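PDB 3MDQ: exopolyphosphatase from Cytophaga hutchinsonii, which probably hydrolyses polyphosphate from the chain end, releasing orthophosphate, and belongs to the Ppx/GppA phosphatase family. Local coordinates for residues 211-216 against 271-276; 248-253 against 260-265; 17-22 against 302-307; 9-14 against 104-109. All blocks are in the same frame, centred on the assembly; numbering follows the deposited sequence.

Interaction 1. Residues 211-216 against 271-276; sequences SGTFDT and DMVVVA
Thr213 OG1 lies against two methyl groups of the facing helix. Ala276 CB is 3.8 Å from Thr213 OG1. The second methyl, CE of the selenomethionine Met272, is 3.9 Å from the same oxygen, but Met272 was modelled in two conformers, so that touch is less certain. No hydrogen bond joins the two segments. The other branch of the threonine is purely apolar. Thr213 CG2 stands anti to the backbone N, with OG1 beside that N (chi1 -65°), and it meets Val273 CG2 at 4.0 Å and Ala276 CB at 3.9 Å. Thr213 thus wedges against Val273 and Ala276. Replacing Thr213 with glycine would probably leave Val273 CG2 and Ala276 CB without their packing partner and open a gap between the helices. A bound sulfate, probably from the crystallisation liquor, lies about 4 Å from the Thr213 side chain, consistent with an anion pocket nearby. The short segments cross almost perpendicularly, at -87°, with their axes 10.7 Å apart. Residues 212-216 form the first turn of helix 212-225, which follows strand 206-210. Residues 271-276 belong to helix 267-286, kinked near Val274. Both helices rest on strand 133-138, where Phe214, Met272 and Ala276 all touch Ile138.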
loop_
_atom_site.group_PDB
_atom_site.type_symbol
_atom_site.label_atom_id
_atom_site.label_comp_id
_atom_site.label_asym_id
_atom_site.label_seq_id
_atom_site.Cartn_x
_atom_site.Cartn_y
_atom_site.Cartn_z
ATOM N N SER A 211 -0.274 4.340 0.804
ATOM C CA SER A 211 0.033 3.599 -0.408
ATOM C C SER A 211 -0.697 4.144 -1.611
ATOM O O SER A 211 -1.272 5.249 -1.534
ATOM C CB SER A 211 -0.133 2.106 -0.181
ATOM O OG SER A 211 1.018 1.628 0.476
ATOM N N GLY A 212 -0.673 3.438 -2.740
ATOM C CA GLY A 212 -0.906 4.070 -4.026
ATOM C C GLY A 212 -2.273 4.681 -4.215
ATOM O O GLY A 212 -2.388 5.762 -4.815
ATOM N N THR A 213 -3.316 4.000 -3.776
ATOM C CA THR A 213 -4.672 4.525 -3.918
ATOM C C THR A 213 -4.788 5.875 -3.215
ATOM O O THR A 213 -5.264 6.859 -3.777
ATOM C CB THR A 213 -5.736 3.579 -3.395
ATOM O OG1 THR A 213 -5.734 2.396 -4.210
ATOM C CG2 THR A 213 -7.124 4.195 -3.450
ATOM N N PHE A 214 -4.341 5.934 -1.971
ATOM C CA PHE A 214 -4.417 7.182 -1.235
ATOM C C PHE A 214 -3.522 8.278 -1.827
ATOM O O PHE A 214 -3.921 9.434 -1.860
ATOM C CB PHE A 214 -4.115 6.918 0.241
ATOM C CG PHE A 214 -5.260 6.298 1.001
ATOM C CD1 PHE A 214 -6.332 7.072 1.419
ATOM C CD2 PHE A 214 -5.247 4.937 1.346
ATOM C CE1 PHE A 214 -7.372 6.512 2.111
ATOM C CE2 PHE A 214 -6.275 4.372 2.064
ATOM C CZ PHE A 214 -7.345 5.142 2.459
ATOM N N ASP A 215 -2.347 7.924 -2.331
ATOM C CA ASP A 215 -1.469 8.904 -2.980
ATOM C C ASP A 215 -2.172 9.481 -4.191
ATOM O O ASP A 215 -2.157 10.694 -4.415
ATOM C CB ASP A 215 -0.143 8.282 -3.444
ATOM C CG ASP A 215 0.750 7.836 -2.314
ATOM O OD1 ASP A 215 0.576 8.275 -1.176
ATOM O OD2 ASP A 215 1.699 7.030 -2.599
ATOM N N THR A 216 -2.835 8.606 -4.969
ATOM C CA THR A 216 -3.571 9.083 -6.150
ATOM C C THR A 216 -4.742 10.008 -5.783
ATOM O O THR A 216 -4.978 11.032 -6.455
ATOM C CB THR A 216 -4.006 7.910 -7.056
ATOM O OG1 THR A 216 -2.833 7.382 -7.695
ATOM C CG2 THR A 216 -4.996 8.356 -8.149
ATOM N N ASP A 271 -7.429 -0.197 -12.676
ATOM C CA ASP A 271 -8.280 -1.371 -12.632
ATOM C C ASP A 271 -8.980 -1.591 -11.292
ATOM O O ASP A 271 -10.140 -2.025 -11.277
ATOM C CB ASP A 271 -7.507 -2.624 -12.956
ATOM C CG ASP A 271 -6.991 -2.663 -14.375
ATOM O OD1 ASP A 271 -7.529 -1.940 -15.237
ATOM O OD2 ASP A 271 -6.018 -3.442 -14.592
HETATM N N MSE A 272 -8.295 -1.307 -10.185
HETATM C CA MSE A 272 -8.834 -1.620 -8.860
HETATM C C MSE A 272 -9.326 -0.419 -8.042
HETATM O O MSE A 272 -9.928 -0.613 -6.976
HETATM C CB MSE A 272 -7.782 -2.358 -8.040
HETATM C CG MSE A 272 -6.550 -1.566 -7.805
HETATM SE SE MSE A 272 -5.563 -2.471 -6.414
HETATM C CE MSE A 272 -6.161 -1.381 -4.890
ATOM N N VAL A 273 -9.090 0.808 -8.513
ATOM C CA VAL A 273 -9.334 1.992 -7.680
ATOM C C VAL A 273 -10.789 2.179 -7.274
ATOM O O VAL A 273 -11.038 2.735 -6.206
ATOM C CB VAL A 273 -8.703 3.261 -8.298
ATOM C CG1 VAL A 273 -9.502 3.756 -9.488
ATOM C CG2 VAL A 273 -8.514 4.345 -7.233
ATOM N N VAL A 274 -11.726 1.717 -8.105
ATOM C CA VAL A 274 -13.144 1.873 -7.736
ATOM C C VAL A 274 -13.531 0.948 -6.539
ATOM O O VAL A 274 -14.162 1.390 -5.560
ATOM C CB VAL A 274 -14.069 1.659 -8.917
ATOM C CG1 VAL A 274 -15.538 1.977 -8.458
ATOM C CG2 VAL A 274 -13.654 2.580 -10.110
ATOM N N VAL A 275 -13.109 -0.316 -6.564
ATOM C CA VAL A 275 -13.345 -1.158 -5.402
ATOM C C VAL A 275 -12.598 -0.669 -4.172
ATOM O O VAL A 275 -13.093 -0.759 -3.050
ATOM C CB VAL A 275 -13.083 -2.672 -5.699
ATOM C CG1 VAL A 275 -14.093 -3.176 -6.757
ATOM C CG2 VAL A 275 -11.656 -2.959 -6.150
ATOM N N ALA A 276 -11.410 -0.090 -4.378
ATOM C CA ALA A 276 -10.676 0.499 -3.292
ATOM C C ALA A 276 -11.441 1.652 -2.657
ATOM O O ALA A 276 -11.518 1.738 -1.416
ATOM C CB ALA A 276 -9.265 0.931 -3.784
#

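Interaction 2. Residues 248-253 against 260-265; sequences RKQLVA and LAIAGM
Leu251 CD2 is the centre of this contact and meets two methyl groups from the loop. It lies 4.1 Å from Ile262 CD1 and 4.2 Å from CE of the selenomethionine Met265. All three touching atoms are chain ends, so this is a small apolar cluster with no hydrogen bond across it. Met265 reaches it by folding its chain: CG runs anti to the backbone N (chi1 -176°), and bends at chi2 and chi3 then turn CE toward the leucine. Leu251 and Met265 are buried and form the tight side. The other half is looser. Gln250 is exposed, and its NE2 only comes within 4.4 Å of Ile262 CD1. Ile262 itself is partly exposed. Ala263 and Gly264 are also exposed and form the middle of a type II beta turn from Ile262 to Met265, closed by Met265 N to Ile262 O at 3.0 Å. Gly264 takes the positive phi that suits a glycine in such a turn. The contact joins the C-terminal part of helix 241-253 to the loop between helices 256-260 and 267-286. Helix 212-225 adds Leu217 against Leu251 and Met220 against Ile262, while Ile277 of helix 267-286 also packs on Leu251.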
loop_
_atom_site.group_PDB
_atom_site.type_symbol
_atom_site.label_atom_id
_atom_site.label_comp_id
_atom_site.label_asym_id
_atom_site.label_seq_id
_atom_site.Cartn_x
_atom_site.Cartn_y
_atom_site.Cartn_z
ATOM N N ARG A 248 -15.003 10.161 -4.752
ATOM C CA ARG A 248 -15.755 8.910 -4.742
ATOM C C ARG A 248 -16.817 8.927 -5.841
ATOM O O ARG A 248 -16.927 7.974 -6.627
ATOM C CB ARG A 248 -16.386 8.675 -3.375
ATOM C CG ARG A 248 -17.316 7.468 -3.307
ATOM C CD ARG A 248 -18.014 7.364 -1.947
ATOM N NE ARG A 248 -18.958 8.438 -1.696
ATOM C CZ ARG A 248 -20.151 8.571 -2.277
ATOM N NH1 ARG A 248 -20.573 7.682 -3.159
ATOM N NH2 ARG A 248 -20.924 9.605 -1.970
ATOM N N LYS A 249 -17.560 10.009 -5.914
ATOM C CA LYS A 249 -18.644 10.087 -6.901
ATOM C C LYS A 249 -18.037 10.033 -8.313
ATOM O O LYS A 249 -18.540 9.312 -9.206
ATOM C CB LYS A 249 -19.486 11.344 -6.691
ATOM C CG LYS A 249 -20.400 11.248 -5.533
ATOM C CD LYS A 249 -21.064 12.618 -5.307
ATOM C CE LYS A 249 -22.080 12.609 -4.183
ATOM N NZ LYS A 249 -22.416 14.009 -3.756
ATOM N N GLN A 250 -16.940 10.753 -8.510
ATOM C CA GLN A 250 -16.246 10.793 -9.814
ATOM C C GLN A 250 -15.767 9.387 -10.211
ATOM O O GLN A 250 -16.037 8.915 -11.315
ATOM C CB GLN A 250 -15.074 11.794 -9.786
ATOM C CG GLN A 250 -14.205 11.730 -11.014
ATOM C CD GLN A 250 -12.953 12.568 -10.928
ATOM O OE1 GLN A 250 -12.774 13.339 -9.982
ATOM N NE2 GLN A 250 -12.069 12.405 -11.911
ATOM N N LEU A 251 -15.107 8.686 -9.295
ATOM C CA LEU A 251 -14.526 7.400 -9.658
ATOM C C LEU A 251 -15.592 6.302 -9.780
ATOM O O LEU A 251 -15.476 5.453 -10.652
ATOM C CB LEU A 251 -13.446 7.031 -8.636
ATOM C CG LEU A 251 -12.208 7.894 -8.746
ATOM C CD1 LEU A 251 -11.290 7.731 -7.489
ATOM C CD2 LEU A 251 -11.398 7.594 -10.013
ATOM N N VAL A 252 -16.632 6.318 -8.944
ATOM C CA VAL A 252 -17.720 5.338 -9.085
ATOM C C VAL A 252 -18.412 5.506 -10.465
ATOM O O VAL A 252 -18.816 4.516 -11.080
ATOM C CB VAL A 252 -18.688 5.398 -7.910
ATOM C CG1 VAL A 252 -19.996 4.636 -8.214
ATOM C CG2 VAL A 252 -17.985 4.897 -6.670
ATOM N N ALA A 253 -18.534 6.726 -10.954
ATOM C CA ALA A 253 -19.186 6.967 -12.254
ATOM C C ALA A 253 -18.285 6.611 -13.439
ATOM O O ALA A 253 -18.770 6.429 -14.533
ATOM C CB ALA A 253 -19.636 8.437 -12.379
ATOM N N LEU A 260 -7.748 5.590 -16.929
ATOM C CA LEU A 260 -6.405 5.460 -17.497
ATOM C C LEU A 260 -5.864 6.830 -17.886
ATOM O O LEU A 260 -4.652 6.991 -17.991
ATOM C CB LEU A 260 -6.409 4.501 -18.683
ATOM C CG LEU A 260 -6.660 3.027 -18.368
ATOM C CD1 LEU A 260 -6.840 2.213 -19.671
ATOM C CD2 LEU A 260 -5.531 2.420 -17.518
ATOM N N ALA A 261 -6.739 7.811 -18.093
ATOM C CA ALA A 261 -6.321 9.171 -18.482
ATOM C C ALA A 261 -6.040 10.115 -17.312
ATOM O O ALA A 261 -5.586 11.247 -17.521
ATOM C CB ALA A 261 -7.384 9.778 -19.376
ATOM N N ILE A 262 -6.268 9.664 -16.078
ATOM C CA ILE A 262 -6.005 10.482 -14.903
ATOM C C ILE A 262 -4.485 10.503 -14.645
ATOM O O ILE A 262 -3.805 9.459 -14.686
ATOM C CB ILE A 262 -6.759 9.945 -13.684
ATOM C CG1 ILE A 262 -8.261 10.050 -13.922
ATOM C CG2 ILE A 262 -6.373 10.719 -12.399
ATOM C CD1 ILE A 262 -9.084 9.342 -12.853
ATOM N N ALA A 263 -3.947 11.697 -14.376
ATOM C CA ALA A 263 -2.515 11.825 -14.174
ATOM C C ALA A 263 -2.082 11.000 -12.954
ATOM O O ALA A 263 -2.685 11.090 -11.881
ATOM C CB ALA A 263 -2.127 13.325 -14.000
ATOM N N GLY A 264 -1.058 10.172 -13.154
ATOM C CA GLY A 264 -0.503 9.314 -12.108
ATOM C C GLY A 264 -1.250 8.018 -11.874
ATOM O O GLY A 264 -0.838 7.191 -11.050
HETATM N N MSE A 265 -2.358 7.827 -12.575
HETATM C CA MSE A 265 -3.105 6.622 -12.356
HETATM C C MSE A 265 -2.562 5.530 -13.276
HETATM O O MSE A 265 -2.970 5.400 -14.431
HETATM C CB MSE A 265 -4.579 6.866 -12.599
HETATM C CG MSE A 265 -5.440 5.651 -12.296
HETATM SE SE MSE A 265 -6.023 5.417 -10.569
HETATM C CE MSE A 265 -7.324 6.865 -10.497
#

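Interaction 3. Residues 17-22 against 302-307; sequences HLLITD and GVLYTM. With GOL (glycerol), chain J.
Leu304 and Thr21 reach toward each other tip to tip, and Leu19 meets Leu304 at about a right angle. These two orientations define the contact between strand and helix. Leu304 CD2 is the shared atom. It comes within 4.1 Å of Leu19 CD2. Its 3.4 Å approach to Thr21 OG1 is less certain, since it rests on one of two threonine conformers. Leu304 CG, anti to the backbone N (chi1 170°), carries the two methyls out toward the strand. Leu19 and Thr21 alternate with Ile20, so both point to the helix while Ile20 points away.

A glycerol, probably from the crystallisation liquor, fits beside this meeting. Its O2 hydrogen-bonds Thr21 OG1 at 3.1 Å in the same conformer, a bond equally uncertain, and Leu19 CD1 approaches that O2 at 3.7 Å. Glycerol C2 rests 3.9 Å from Leu304 CD2. At its other end, glycerol O3 lies in the plane of the Tyr305 ring, at its edge, and bonds Tyr305 OH. That bond is very short, so its exact length is doubtful. Thr30 and Tyr297 also bind the glycerol. Within the helix, Thr306 OG1 bonds Gly302 O at 2.7 Å. The same oxygen accepts Thr306 N from the opposite face of its carbonyl plane.

Helix 299-309 thus packs on one face of the five-stranded sheet. On the other face Leu18 and Ile20 meet helix 52-71. Helix 111-125 touches Tyr305 and Thr306, and Pro28 of strand 27-37 touches both Thr21 and Tyr305.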
loop_
_atom_site.group_PDB
_atom_site.type_symbol
_atom_site.label_atom_id
_atom_site.label_comp_id
_atom_site.label_asym_id
_atom_site.label_seq_id
_atom_site.Cartn_x
_atom_site.Cartn_y
_atom_site.Cartn_z
ATOM N N HIS A 17 8.606 -1.211 -5.256
ATOM C CA HIS A 17 9.222 0.069 -4.876
ATOM C C HIS A 17 10.641 -0.128 -4.453
ATOM O O HIS A 17 10.975 -1.132 -3.788
ATOM C CB HIS A 17 8.464 0.691 -3.696
ATOM C CG HIS A 17 7.043 1.011 -4.009
ATOM N ND1 HIS A 17 6.658 2.229 -4.529
ATOM C CD2 HIS A 17 5.920 0.260 -3.924
ATOM C CE1 HIS A 17 5.344 2.213 -4.734
ATOM N NE2 HIS A 17 4.873 1.036 -4.372
ATOM N N LEU A 18 11.483 0.856 -4.768
ATOM C CA LEU A 18 12.864 0.902 -4.361
ATOM C C LEU A 18 13.116 2.246 -3.674
ATOM O O LEU A 18 12.912 3.281 -4.260
ATOM C CB LEU A 18 13.826 0.785 -5.551
ATOM C CG LEU A 18 15.313 0.999 -5.257
ATOM C CD1 LEU A 18 15.936 -0.045 -4.272
ATOM C CD2 LEU A 18 16.088 0.976 -6.602
ATOM N N LEU A 19 13.563 2.178 -2.428
ATOM C CA LEU A 19 13.956 3.346 -1.662
ATOM C C LEU A 19 15.416 3.225 -1.236
ATOM O O LEU A 19 15.793 2.245 -0.591
ATOM C CB LEU A 19 13.100 3.460 -0.411
ATOM C CG LEU A 19 13.387 4.639 0.528
ATOM C CD1 LEU A 19 12.991 5.935 -0.112
ATOM C CD2 LEU A 19 12.578 4.453 1.863
ATOM N N ILE A 20 16.245 4.209 -1.579
ATOM C CA ILE A 20 17.621 4.243 -1.157
ATOM C C ILE A 20 17.824 5.520 -0.370
ATOM O O ILE A 20 17.458 6.597 -0.851
ATOM C CB ILE A 20 18.628 4.181 -2.322
ATOM C CG1 ILE A 20 18.443 2.898 -3.110
ATOM C CG2 ILE A 20 20.098 4.275 -1.761
ATOM C CD1 ILE A 20 19.260 2.789 -4.437
ATOM N N THR A 21 18.371 5.369 0.843
ATOM C CA THR A 21 18.494 6.457 1.821
ATOM C C THR A 21 19.930 6.546 2.303
ATOM O O THR A 21 20.567 5.528 2.559
ATOM C CB THR A 21 17.561 6.182 3.034
ATOM O OG1 THR A 21 16.219 5.926 2.585
ATOM C CG2 THR A 21 17.549 7.371 4.041
ATOM N N ASP A 22 20.450 7.772 2.399
ATOM C CA ASP A 22 21.763 8.005 2.998
ATOM C C ASP A 22 21.451 8.492 4.402
ATOM O O ASP A 22 20.461 9.171 4.632
ATOM C CB ASP A 22 22.569 9.044 2.203
ATOM C CG ASP A 22 24.090 8.835 2.309
ATOM O OD1 ASP A 22 24.548 7.853 2.941
ATOM O OD2 ASP A 22 24.841 9.664 1.749
ATOM N N GLY A 302 8.597 2.248 6.695
ATOM C CA GLY A 302 8.564 1.549 7.953
ATOM C C GLY A 302 9.697 0.588 8.151
ATOM O O GLY A 302 10.209 0.448 9.258
ATOM N N VAL A 303 10.080 -0.100 7.083
ATOM C CA VAL A 303 11.259 -0.976 7.110
ATOM C C VAL A 303 12.528 -0.166 7.431
ATOM O O VAL A 303 13.324 -0.533 8.316
ATOM C CB VAL A 303 11.377 -1.769 5.789
ATOM C CG1 VAL A 303 12.745 -2.437 5.658
ATOM C CG2 VAL A 303 10.239 -2.789 5.666
ATOM N N LEU A 304 12.725 0.938 6.698
ATOM C CA LEU A 304 13.871 1.825 6.918
ATOM C C LEU A 304 13.935 2.281 8.358
ATOM O O LEU A 304 14.986 2.161 8.997
ATOM C CB LEU A 304 13.796 3.018 5.981
ATOM C CG LEU A 304 14.781 4.151 6.244
ATOM C CD1 LEU A 304 16.232 3.723 6.019
ATOM C CD2 LEU A 304 14.401 5.376 5.393
ATOM N N TYR A 305 12.812 2.780 8.883
ATOM C CA TYR A 305 12.881 3.376 10.221
ATOM C C TYR A 305 12.996 2.309 11.318
ATOM O O TYR A 305 13.607 2.554 12.352
ATOM C CB TYR A 305 11.739 4.354 10.450
ATOM C CG TYR A 305 12.016 5.679 9.786
ATOM C CD1 TYR A 305 12.848 6.603 10.399
ATOM C CD2 TYR A 305 11.514 5.996 8.540
ATOM C CE1 TYR A 305 13.154 7.821 9.794
ATOM C CE2 TYR A 305 11.864 7.227 7.909
ATOM C CZ TYR A 305 12.663 8.111 8.561
ATOM O OH TYR A 305 12.978 9.325 7.958
ATOM N N THR A 306 12.473 1.121 11.065
ATOM C CA THR A 306 12.662 -0.023 11.961
ATOM C C THR A 306 14.141 -0.363 12.025
ATOM O O THR A 306 14.712 -0.550 13.099
ATOM C CB THR A 306 11.779 -1.223 11.534
ATOM O OG1 THR A 306 10.416 -0.830 11.654
ATOM C CG2 THR A 306 12.009 -2.437 12.394
HETATM N N MSE A 307 14.798 -0.363 10.861
HETATM C CA MSE A 307 16.260 -0.597 10.784
HETATM C C MSE A 307 17.029 0.494 11.542
HETATM O O MSE A 307 17.949 0.188 12.282
HETATM C CB MSE A 307 16.729 -0.672 9.325
HETATM C CG MSE A 307 16.275 -1.948 8.653
HETATM SE SE MSE A 307 16.553 -1.869 6.702
HETATM C CE MSE A 307 18.529 -2.081 6.783
HETATM C C1 GOL J . 11.657 9.013 2.710
HETATM O O1 GOL J . 10.853 8.214 1.811
HETATM C C2 GOL J . 12.844 8.327 3.444
HETATM O O2 GOL J . 14.022 8.115 2.643
HETATM C C3 GOL J . 13.454 9.210 4.545
HETATM O O3 GOL J . 12.555 9.657 5.522
#

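Interaction 4. Residues 9-14 against 104-109; sequences IDMGTN and IDVEVI. With SO4 (sulfate ion), chain D; SO4 (sulfate ion), chain E.
The selenomethionine Met11 reaches Val106 with CG beside its backbone N (chi1 -66°) and an extended chi2, which together bring SE to the valine; the bend at chi3 (62°) turns CE aside. The fold is that of the actin-like ATPase clan. SE sits 3.8 Å from Val106 CG2 and 4.1 Å from Val106 CG1, across both branches of the valine. The two side chains cross at about a right angle. Ile9 and Ile104 do the same, meeting only through their CD1 atoms, 4.2 Å apart.

Strand 5-11 and edge strand 106-108 lie on either side of strand 76-81 in the five-stranded sheet, so their contact is made by side chains on one face of the sheet, over strand 76-81. Helix 91-102 packs on Met11 and Val106, and helix 52-71 on Ile9 and Met11.

Beyond Met11, which centres an inverse gamma turn, the chain forms the turn of the hairpin into strand 15-24. In this clan that turn is a phosphate-binding loop, and two sulfates, probably from the crystallisation liquor, bind it. Sulfate D O4 accepts from both Thr13 N (3.2 Å) and Thr13 OG1 (3.0 Å), and Thr13 N also serves sulfate D O2. The backbone NH groups of Gly140, Gly141 and Ser142 grip this ion too. A leucine in place of Asn14 would probably leave sulfate E without one of its donors, with Thr15 and Arg269 remaining to bind it. The bond lost is nearly straight: Asn14 ND2 to sulfate E O1 spans 2.9 Å at 169°.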
loop_
_atom_site.group_PDB
_atom_site.type_symbol
_atom_site.label_atom_id
_atom_site.label_comp_id
_atom_site.label_asym_id
_atom_site.label_seq_id
_atom_site.Cartn_x
_atom_site.Cartn_y
_atom_site.Cartn_z
ATOM N N ILE A 9 13.542 -2.674 -0.789
ATOM C CA ILE A 9 12.659 -3.050 -1.897
ATOM C C ILE A 9 11.363 -3.613 -1.276
ATOM O O ILE A 9 11.404 -4.509 -0.435
ATOM C CB ILE A 9 13.280 -4.095 -2.844
ATOM C CG1 ILE A 9 14.526 -3.530 -3.509
ATOM C CG2 ILE A 9 12.226 -4.587 -3.882
ATOM C CD1 ILE A 9 15.429 -4.567 -4.208
ATOM N N ASP A 10 10.238 -3.068 -1.714
ATOM C CA ASP A 10 8.901 -3.554 -1.372
ATOM C C ASP A 10 8.391 -4.243 -2.609
ATOM O O ASP A 10 8.059 -3.580 -3.610
ATOM C CB ASP A 10 8.015 -2.343 -0.964
ATOM C CG ASP A 10 6.559 -2.666 -0.801
ATOM O OD1 ASP A 10 6.110 -3.832 -0.921
ATOM O OD2 ASP A 10 5.818 -1.687 -0.552
HETATM N N MSE A 11 8.259 -5.564 -2.531
HETATM C CA MSE A 11 7.709 -6.354 -3.664
HETATM C C MSE A 11 6.209 -6.468 -3.527
HETATM O O MSE A 11 5.702 -7.504 -3.141
HETATM C CB MSE A 11 8.318 -7.747 -3.721
HETATM C CG MSE A 11 9.770 -7.710 -4.027
HETATM SE SE MSE A 11 10.618 -9.479 -3.921
HETATM C CE MSE A 11 9.624 -10.402 -5.301
ATOM N N GLY A 12 5.522 -5.400 -3.860
ATOM C CA GLY A 12 4.062 -5.353 -3.736
ATOM C C GLY A 12 3.364 -6.127 -4.831
ATOM O O GLY A 12 3.952 -6.521 -5.824
ATOM N N THR A 13 2.079 -6.368 -4.634
ATOM C CA THR A 13 1.306 -7.173 -5.557
ATOM C C THR A 13 1.190 -6.503 -6.936
ATOM O O THR A 13 1.290 -7.158 -7.963
ATOM C CB THR A 13 -0.101 -7.444 -4.940
ATOM O OG1 THR A 13 0.068 -8.171 -3.720
ATOM C CG2 THR A 13 -1.037 -8.178 -5.907
ATOM N N ASN A 14 0.963 -5.196 -6.982
ATOM C CA ASN A 14 0.887 -4.475 -8.225
ATOM C C ASN A 14 2.205 -3.798 -8.577
ATOM O O ASN A 14 2.666 -3.863 -9.720
ATOM C CB ASN A 14 -0.225 -3.428 -8.167
ATOM C CG ASN A 14 -1.590 -4.030 -8.171
ATOM O OD1 ASN A 14 -1.792 -5.234 -8.309
ATOM N ND2 ASN A 14 -2.573 -3.172 -7.961
ATOM N N ILE A 104 19.921 -11.317 -4.181
ATOM C CA ILE A 104 19.141 -10.654 -3.132
ATOM C C ILE A 104 18.288 -11.777 -2.505
ATOM O O ILE A 104 17.694 -12.594 -3.230
ATOM C CB ILE A 104 18.290 -9.535 -3.722
ATOM C CG1 ILE A 104 19.185 -8.356 -4.169
ATOM C CG2 ILE A 104 17.234 -9.042 -2.688
ATOM C CD1 ILE A 104 18.471 -7.321 -5.031
ATOM N N ASP A 105 18.231 -11.812 -1.177
ATOM C CA ASP A 105 17.383 -12.784 -0.464
ATOM C C ASP A 105 16.091 -12.094 -0.053
ATOM O O ASP A 105 16.090 -11.075 0.611
ATOM C CB ASP A 105 18.084 -13.432 0.746
ATOM C CG ASP A 105 19.225 -14.379 0.317
ATOM O OD1 ASP A 105 19.002 -15.581 -0.038
ATOM O OD2 ASP A 105 20.349 -13.896 0.311
ATOM N N VAL A 106 14.987 -12.603 -0.554
ATOM C CA VAL A 106 13.672 -12.071 -0.231
ATOM C C VAL A 106 13.289 -12.470 1.189
ATOM O O VAL A 106 13.370 -13.657 1.534
ATOM C CB VAL A 106 12.651 -12.610 -1.214
ATOM C CG1 VAL A 106 11.181 -12.145 -0.845
ATOM C CG2 VAL A 106 13.011 -12.151 -2.583
ATOM N N GLU A 107 12.872 -11.502 1.983
ATOM C CA GLU A 107 12.317 -11.721 3.332
ATOM C C GLU A 107 10.785 -11.720 3.209
ATOM O O GLU A 107 10.186 -10.670 2.978
ATOM C CB GLU A 107 12.789 -10.619 4.267
ATOM C CG GLU A 107 12.252 -10.723 5.684
ATOM C CD GLU A 107 13.193 -11.454 6.630
ATOM O OE1 GLU A 107 14.398 -11.091 6.656
ATOM O OE2 GLU A 107 12.716 -12.364 7.358
ATOM N N VAL A 108 10.174 -12.887 3.371
ATOM C CA VAL A 108 8.739 -13.011 3.305
ATOM C C VAL A 108 8.183 -12.632 4.676
ATOM O O VAL A 108 8.587 -13.188 5.706
ATOM C CB VAL A 108 8.301 -14.414 2.931
ATOM C CG1 VAL A 108 6.760 -14.494 2.935
ATOM C CG2 VAL A 108 8.946 -14.855 1.555
ATOM N N ILE A 109 7.310 -11.634 4.687
ATOM C CA ILE A 109 6.712 -11.192 5.960
ATOM C C ILE A 109 5.222 -11.456 5.950
ATOM O O ILE A 109 4.530 -11.270 4.911
ATOM C CB ILE A 109 7.038 -9.728 6.282
ATOM C CG1 ILE A 109 6.491 -8.824 5.213
ATOM C CG2 ILE A 109 8.600 -9.501 6.453
ATOM C CD1 ILE A 109 6.490 -7.294 5.604
HETATM S S SO4 D . 0.190 -5.118 -1.743
HETATM O O1 SO4 D . -1.108 -5.714 -1.350
HETATM O O2 SO4 D . 0.104 -4.482 -3.096
HETATM O O3 SO4 D . 0.554 -4.103 -0.739
HETATM O O4 SO4 D . 1.068 -6.268 -1.590
HETATM S S SO4 E . -0.957 0.040 -6.547
HETATM O O1 SO4 E . -1.650 -0.430 -7.790
HETATM O O2 SO4 E . -0.827 -0.931 -5.492
HETATM O O3 SO4 E . -1.804 1.126 -5.957
HETATM O O4 SO4 E . 0.383 0.584 -6.826
#

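From the N terminus, residues 9-14 open interaction 4 and residues 17-22 open interaction 3. Residues 104-109 close interaction 4 within the first sheet while interaction 3 is still open, so the two cross. Their opening strands are hairpin neighbours. Residues 211-216 open interaction 1. Before it closes at 271-276, interaction 2 opens and closes between 248-253 and 260-265. Interactions 1 and 2 pack together, Thr216 and Val273 on Met265, and join helices 212-225, 241-253 and 267-286. Both lie within interaction 3, which closes at 302-307 and brings the C-terminal helix back to the first sheet. Asn14 touches Met272, less certainly given its two conformers, between the regions of the two sheets.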